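Local atomic coordinates of adenosine kinase (Sinorhizobium meliloti, PDB entry 3UBO), a protein that binds adenosine and ADP and, as a kinase of the pfkB family, probably transfers the terminal phosphate of ATP to the 5'-hydroxyl of adenosine. Residues E184-L189 with I213-R218; G64-G69 with L281-F286. All coordinates share one frame; numbering follows the deposited sequence.

Interaction 1. Residues E184-L189 with I213-R218; sequences ETAMTL and IVFANR. With ADP (adenosine-5'-diphosphate), chain D.
A chi1 of -58° places CG anti to the carbonyl carbon and carries the Phe215 ring back along its strand, bringing its CE2 edge to within 4.3 Å of Ala186 CB, with Met187 O in the ring plane at that edge. Ala186 CB also meets Ile213 CB at 3.8 Å. On the other face Met187, a selenomethionine, lays CG against Val214 CG2, and Leu189 CD1 crosses Val214 CG1 at 4.2 Å. Four backbone bonds join the parallel strands: Ile213 N to Thr185 O (3.0 Å), Met187 N to Ile213 O (2.9 Å), Phe215 N to Met187 O, and Leu189 N to Phe215 O. These neighbours in the Rossmann-like sheet of the ribokinase fold are flanked by strands 152-158 and 246-247. Helix 278-290 covers the Phe215 face and helix 199-207 the Val214 face. At the carboxyl end the Asn217 side chain caps the following helix and reaches ADP O1B with ND2, a weak bond of 2.8 Å. Replacing this residue by alanine removes the amide, which would probably leave O1B short of one donor and the helix without its side-chain cap. Mainly apolar side chains thus meet between the strands, with polar ligand chemistry at their carboxyl end.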
loop_
_atom_site.group_PDB
_atom_site.type_symbol
_atom_site.label_atom_id
_atom_site.label_comp_id
_atom_site.label_asym_id
_atom_site.label_seq_id
_atom_site.Cartn_x
_atom_site.Cartn_y
_atom_site.Cartn_z
ATOM N N GLU A 184 -22.386 23.625 -10.959
ATOM C CA GLU A 184 -22.796 23.443 -9.566
ATOM C C GLU A 184 -21.581 23.206 -8.657
ATOM O O GLU A 184 -20.558 22.630 -9.087
ATOM C CB GLU A 184 -23.768 22.260 -9.438
ATOM C CG GLU A 184 -25.246 22.684 -9.487
ATOM C CD GLU A 184 -26.168 21.520 -9.641
ATOM O OE1 GLU A 184 -27.109 21.395 -8.819
ATOM O OE2 GLU A 184 -25.931 20.711 -10.571
ATOM N N THR A 185 -21.698 23.651 -7.405
ATOM C CA THR A 185 -20.592 23.531 -6.480
ATOM C C THR A 185 -20.928 22.582 -5.339
ATOM O O THR A 185 -22.040 22.614 -4.797
ATOM C CB THR A 185 -20.149 24.913 -5.899
ATOM O OG1 THR A 185 -21.149 25.424 -4.996
ATOM C CG2 THR A 185 -19.868 25.908 -7.005
ATOM N N ALA A 186 -19.961 21.771 -4.938
ATOM C CA ALA A 186 -20.276 20.892 -3.837
ATOM C C ALA A 186 -19.236 20.846 -2.727
ATOM O O ALA A 186 -18.058 21.124 -2.959
ATOM C CB ALA A 186 -20.608 19.478 -4.366
HETATM N N MSE A 187 -19.689 20.457 -1.533
HETATM C CA MSE A 187 -18.752 20.161 -0.456
HETATM C C MSE A 187 -19.059 18.996 0.493
HETATM O O MSE A 187 -20.202 18.719 0.801
HETATM C CB MSE A 187 -18.551 21.394 0.403
HETATM C CG MSE A 187 -19.524 21.453 1.597
HETATM SE SE MSE A 187 -19.368 23.220 2.525
HETATM C CE MSE A 187 -17.483 23.132 3.200
ATOM N N THR A 188 -18.010 18.365 1.019
ATOM C CA THR A 188 -18.151 17.505 2.213
ATOM C C THR A 188 -17.835 18.265 3.506
ATOM O O THR A 188 -16.917 19.056 3.534
ATOM C CB THR A 188 -17.170 16.362 2.165
ATOM O OG1 THR A 188 -16.797 16.078 3.501
ATOM C CG2 THR A 188 -15.915 16.766 1.449
ATOM N N LEU A 189 -18.554 18.025 4.583
ATOM C CA LEU A 189 -18.166 18.648 5.852
ATOM C C LEU A 189 -16.889 18.063 6.493
ATOM O O LEU A 189 -16.451 18.481 7.574
ATOM C CB LEU A 189 -19.302 18.500 6.844
ATOM C CG LEU A 189 -20.313 19.624 6.772
ATOM C CD1 LEU A 189 -20.237 20.185 5.399
ATOM C CD2 LEU A 189 -21.681 19.106 7.099
ATOM N N ILE A 213 -24.449 21.981 -3.195
ATOM C CA ILE A 213 -24.638 20.636 -2.588
ATOM C C ILE A 213 -23.766 20.332 -1.332
ATOM O O ILE A 213 -22.547 20.641 -1.298
ATOM C CB ILE A 213 -24.366 19.537 -3.647
ATOM C CG1 ILE A 213 -25.158 19.816 -4.934
ATOM C CG2 ILE A 213 -24.694 18.169 -3.091
ATOM C CD1 ILE A 213 -24.530 19.258 -6.200
ATOM N N VAL A 214 -24.385 19.741 -0.308
ATOM C CA VAL A 214 -23.672 19.419 0.933
ATOM C C VAL A 214 -23.628 17.919 1.298
ATOM O O VAL A 214 -24.680 17.339 1.654
ATOM C CB VAL A 214 -24.277 20.211 2.095
ATOM C CG1 VAL A 214 -23.877 19.630 3.439
ATOM C CG2 VAL A 214 -23.850 21.633 1.975
ATOM N N PHE A 215 -22.453 17.270 1.216
ATOM C CA PHE A 215 -22.302 15.881 1.768
ATOM C C PHE A 215 -21.762 15.939 3.195
ATOM O O PHE A 215 -20.875 16.775 3.495
ATOM C CB PHE A 215 -21.362 15.004 0.939
ATOM C CG PHE A 215 -21.766 14.848 -0.500
ATOM C CD1 PHE A 215 -22.294 13.647 -0.946
ATOM C CD2 PHE A 215 -21.588 15.908 -1.424
ATOM C CE1 PHE A 215 -22.646 13.477 -2.265
ATOM C CE2 PHE A 215 -21.962 15.756 -2.756
ATOM C CZ PHE A 215 -22.512 14.514 -3.166
ATOM N N ALA A 216 -22.300 15.084 4.057
ATOM C CA ALA A 216 -21.932 15.002 5.461
ATOM C C ALA A 216 -22.284 13.609 6.092
ATOM O O ALA A 216 -23.103 12.824 5.538
ATOM C CB ALA A 216 -22.613 16.103 6.219
ATOM N N ASN A 217 -21.686 13.273 7.239
ATOM C CA ASN A 217 -22.163 12.076 7.929
ATOM C C ASN A 217 -23.066 12.585 9.054
ATOM O O ASN A 217 -23.191 13.793 9.236
ATOM C CB ASN A 217 -21.019 11.133 8.374
ATOM C CG ASN A 217 -20.030 11.803 9.336
ATOM O OD1 ASN A 217 -20.422 12.585 10.203
ATOM N ND2 ASN A 217 -18.747 11.473 9.198
ATOM N N ARG A 218 -23.703 11.691 9.787
ATOM C CA ARG A 218 -24.653 12.105 10.784
ATOM C C ARG A 218 -24.044 12.990 11.864
ATOM O O ARG A 218 -24.554 14.060 12.122
ATOM C CB ARG A 218 -25.303 10.887 11.354
ATOM C CG ARG A 218 -26.149 11.134 12.528
ATOM C CD ARG A 218 -26.537 9.773 13.112
ATOM N NE ARG A 218 -27.717 9.869 13.944
ATOM C CZ ARG A 218 -28.910 9.398 13.583
ATOM N NH1 ARG A 218 -29.062 8.791 12.390
ATOM N NH2 ARG A 218 -29.951 9.520 14.418
HETATM P PB ADP D . -17.982 8.516 7.320
HETATM O O1B ADP D . -17.380 9.031 8.778
HETATM O O2B ADP D . -18.272 9.696 6.163
HETATM O O3B ADP D . -17.095 7.487 6.715
HETATM P PA ADP D . -20.578 6.845 7.545
HETATM O O1A ADP D . -20.771 6.115 9.010
HETATM O O2A ADP D . -21.806 7.552 7.184
HETATM O O3A ADP D . -19.367 7.913 8.039
HETATM O "O5'" ADP D . -20.207 5.827 6.261
HETATM C "C5'" ADP D . -20.095 6.360 4.947
HETATM C "C4'" ADP D . -20.672 5.396 3.859
HETATM O "O4'" ADP D . -19.934 4.111 3.587
HETATM C "C3'" ADP D . -22.176 4.833 4.077
HETATM O "O3'" ADP D . -23.285 5.702 3.942
HETATM C "C2'" ADP D . -22.187 3.445 3.449
HETATM O "O2'" ADP D . -22.596 3.254 2.086
HETATM C "C1'" ADP D . -20.808 2.999 3.842
HETATM N N9 ADP D . -20.718 2.430 5.222
HETATM C C8 ADP D . -20.245 3.024 6.372
HETATM N N7 ADP D . -20.346 2.088 7.485
HETATM C C5 ADP D . -20.926 0.888 6.982
HETATM C C6 ADP D . -21.246 -0.403 7.622
HETATM N N6 ADP D . -20.930 -0.617 9.047
HETATM N N1 ADP D . -21.774 -1.408 6.872
HETATM C C2 ADP D . -22.011 -1.238 5.496
HETATM N N3 ADP D . -21.721 0.022 4.856
HETATM C C4 ADP D . -21.164 1.056 5.604
#

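Interaction 2. Residues G64-G69 with L281-F286; sequences GNTAAG and LYAAGF. With ADN (adenosine), chain C.
Gly69 offers bare backbone to Ala284, whose CB sits 3.6 Å from Gly69 CA; a side chain at Gly69 would point straight into this methyl group. Segments 64-69 and 281-286, on helices 62-73 and 278-290, can therefore come close, their axes 7.8 Å apart at the nearest point and crossing at -40°. One turn earlier, Thr66 fills the neighbouring site. Its CG2 is anti to the backbone N and lies against the backbone of the other helix, 3.8 Å from Ala284 CA, and 4.3 Å from Ala283 CB. The same rotation turns OG1 to Asp280 O, just ahead of Leu281. Leu281 closes the other flank, with CD2 4.2 Å from Gly69 CA. In the ribokinase fold, helix 278-290 starts within the family's GAGD sequence, which ends at Asp280, and its amino-terminal end lies between the two ligand sites. Tyr282, turned from the helix pair, touches ADP, while Asn65 on the partner helix holds the nucleoside: its ND2 donates to adenosine O3' at 3.0 Å, in a fairly straight bond (156°). That amide nitrogen also donates to Asp280 OD2, and OD1 accepts from Arg317 NE, bonds likely to fix the rotation of the amide.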
loop_
_atom_site.group_PDB
_atom_site.type_symbol
_atom_site.label_atom_id
_atom_site.label_comp_id
_atom_site.label_asym_id
_atom_site.label_seq_id
_atom_site.Cartn_x
_atom_site.Cartn_y
_atom_site.Cartn_z
ATOM N N GLY A 64 -9.365 13.974 -2.916
ATOM C CA GLY A 64 -8.619 13.310 -3.971
ATOM C C GLY A 64 -9.165 11.920 -4.218
ATOM O O GLY A 64 -8.998 11.363 -5.320
ATOM N N ASN A 65 -9.819 11.368 -3.179
ATOM C CA ASN A 65 -10.317 10.031 -3.199
ATOM C C ASN A 65 -11.603 10.079 -4.019
ATOM O O ASN A 65 -11.824 9.268 -4.932
ATOM C CB ASN A 65 -10.578 9.530 -1.755
ATOM C CG ASN A 65 -9.292 9.160 -0.988
ATOM O OD1 ASN A 65 -8.215 8.867 -1.590
ATOM N ND2 ASN A 65 -9.417 9.150 0.356
ATOM N N THR A 66 -12.432 11.069 -3.698
ATOM C CA THR A 66 -13.724 11.211 -4.320
ATOM C C THR A 66 -13.500 11.366 -5.837
ATOM O O THR A 66 -14.292 10.910 -6.611
ATOM C CB THR A 66 -14.455 12.407 -3.753
ATOM O OG1 THR A 66 -14.772 12.202 -2.360
ATOM C CG2 THR A 66 -15.669 12.604 -4.507
ATOM N N ALA A 67 -12.395 11.958 -6.280
ATOM C CA ALA A 67 -12.101 12.045 -7.743
ATOM C C ALA A 67 -11.538 10.788 -8.410
ATOM O O ALA A 67 -11.884 10.498 -9.573
ATOM C CB ALA A 67 -11.184 13.281 -8.097
ATOM N N ALA A 68 -10.627 10.070 -7.713
ATOM C CA ALA A 68 -10.279 8.685 -8.118
ATOM C C ALA A 68 -11.577 7.847 -8.142
ATOM O O ALA A 68 -11.717 7.032 -9.022
ATOM C CB ALA A 68 -9.202 8.012 -7.227
ATOM N N GLY A 69 -12.525 8.133 -7.246
ATOM C CA GLY A 69 -13.840 7.474 -7.239
ATOM C C GLY A 69 -14.679 7.575 -8.517
ATOM O O GLY A 69 -14.996 6.551 -9.161
ATOM N N LEU A 281 -16.106 7.930 -0.966
ATOM C CA LEU A 281 -16.497 7.160 -2.116
ATOM C C LEU A 281 -17.991 7.054 -2.216
ATOM O O LEU A 281 -18.523 6.663 -3.222
ATOM C CB LEU A 281 -15.826 5.806 -2.091
ATOM C CG LEU A 281 -14.636 5.863 -3.017
ATOM C CD1 LEU A 281 -13.351 5.840 -2.300
ATOM C CD2 LEU A 281 -14.698 4.816 -4.043
ATOM N N TYR A 282 -18.669 7.433 -1.154
ATOM C CA TYR A 282 -20.088 7.559 -1.223
ATOM C C TYR A 282 -20.460 8.725 -2.129
ATOM O O TYR A 282 -21.350 8.647 -2.956
ATOM C CB TYR A 282 -20.646 7.805 0.144
ATOM C CG TYR A 282 -22.116 8.038 0.092
ATOM C CD1 TYR A 282 -22.627 9.291 -0.114
ATOM C CD2 TYR A 282 -22.993 6.993 0.220
ATOM C CE1 TYR A 282 -23.958 9.488 -0.160
ATOM C CE2 TYR A 282 -24.308 7.185 0.171
ATOM C CZ TYR A 282 -24.793 8.426 -0.020
ATOM O OH TYR A 282 -26.138 8.592 -0.068
ATOM N N ALA A 283 -19.746 9.814 -1.962
ATOM C CA ALA A 283 -19.965 10.986 -2.732
ATOM C C ALA A 283 -19.472 10.793 -4.134
ATOM O O ALA A 283 -19.962 11.405 -5.036
ATOM C CB ALA A 283 -19.254 12.113 -2.099
ATOM N N ALA A 284 -18.475 9.959 -4.317
ATOM C CA ALA A 284 -17.945 9.763 -5.640
ATOM C C ALA A 284 -18.976 9.079 -6.485
ATOM O O ALA A 284 -19.170 9.421 -7.624
ATOM C CB ALA A 284 -16.721 8.941 -5.592
ATOM N N GLY A 285 -19.630 8.091 -5.916
ATOM C CA GLY A 285 -20.617 7.354 -6.652
ATOM C C GLY A 285 -21.814 8.227 -6.864
ATOM O O GLY A 285 -22.372 8.290 -7.939
ATOM N N PHE A 286 -22.210 8.919 -5.822
ATOM C CA PHE A 286 -23.359 9.763 -5.950
ATOM C C PHE A 286 -23.233 10.786 -7.096
ATOM O O PHE A 286 -24.117 10.987 -7.874
ATOM C CB PHE A 286 -23.570 10.405 -4.615
ATOM C CG PHE A 286 -24.717 11.281 -4.570
ATOM C CD1 PHE A 286 -24.814 12.353 -5.433
ATOM C CD2 PHE A 286 -25.730 11.057 -3.659
ATOM C CE1 PHE A 286 -25.925 13.223 -5.391
ATOM C CE2 PHE A 286 -26.868 11.905 -3.608
ATOM C CZ PHE A 286 -26.942 12.999 -4.480
HETATM O "O5'" ADN C . -11.827 10.310 4.881
HETATM C "C5'" ADN C . -10.828 9.487 4.169
HETATM C "C4'" ADN C . -9.497 10.241 3.828
HETATM O "O4'" ADN C . -9.283 11.407 4.632
HETATM C "C3'" ADN C . -8.017 9.604 3.703
HETATM O "O3'" ADN C . -7.568 8.813 2.630
HETATM C "C2'" ADN C . -7.095 10.837 3.990
HETATM O "O2'" ADN C . -6.042 11.076 3.031
HETATM C "C1'" ADN C . -8.094 11.915 4.139
HETATM N N9 ADN C . -7.629 12.964 5.096
HETATM C C8 ADN C . -7.187 12.887 6.448
HETATM N N7 ADN C . -6.992 14.197 6.964
HETATM C C5 ADN C . -7.328 15.080 5.922
HETATM C C6 ADN C . -7.311 16.499 5.827
HETATM N N6 ADN C . -6.938 17.331 6.939
HETATM N N1 ADN C . -7.724 17.097 4.581
HETATM C C2 ADN C . -8.132 16.275 3.480
HETATM N N3 ADN C . -8.164 14.860 3.533
HETATM C C4 ADN C . -7.737 14.299 4.760
#

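Both contacts are buried, but they join different elements: interaction 1 pairs two strands inside the parallel sheet, whereas interaction 2 packs one helix on another beside it. Backbone hydrogen bonds dominate the first; the second relies on small residues meeting at close range. They meet through helix 278-290: Phe215 CD1 lies 3.6 Å from Ala283 CB, and the Phe215 ring stacks edge-to-face with that of Phe286. Tyr156 of the adjacent strand 152-158 touches Ala186 and Thr188 of interaction 1 and Thr66 and Ala283 of interaction 2. Each supplies one asparagine to a ligand, Asn217 to ADP and Asn65 to adenosine, on the two sides of the probable phosphate transfer.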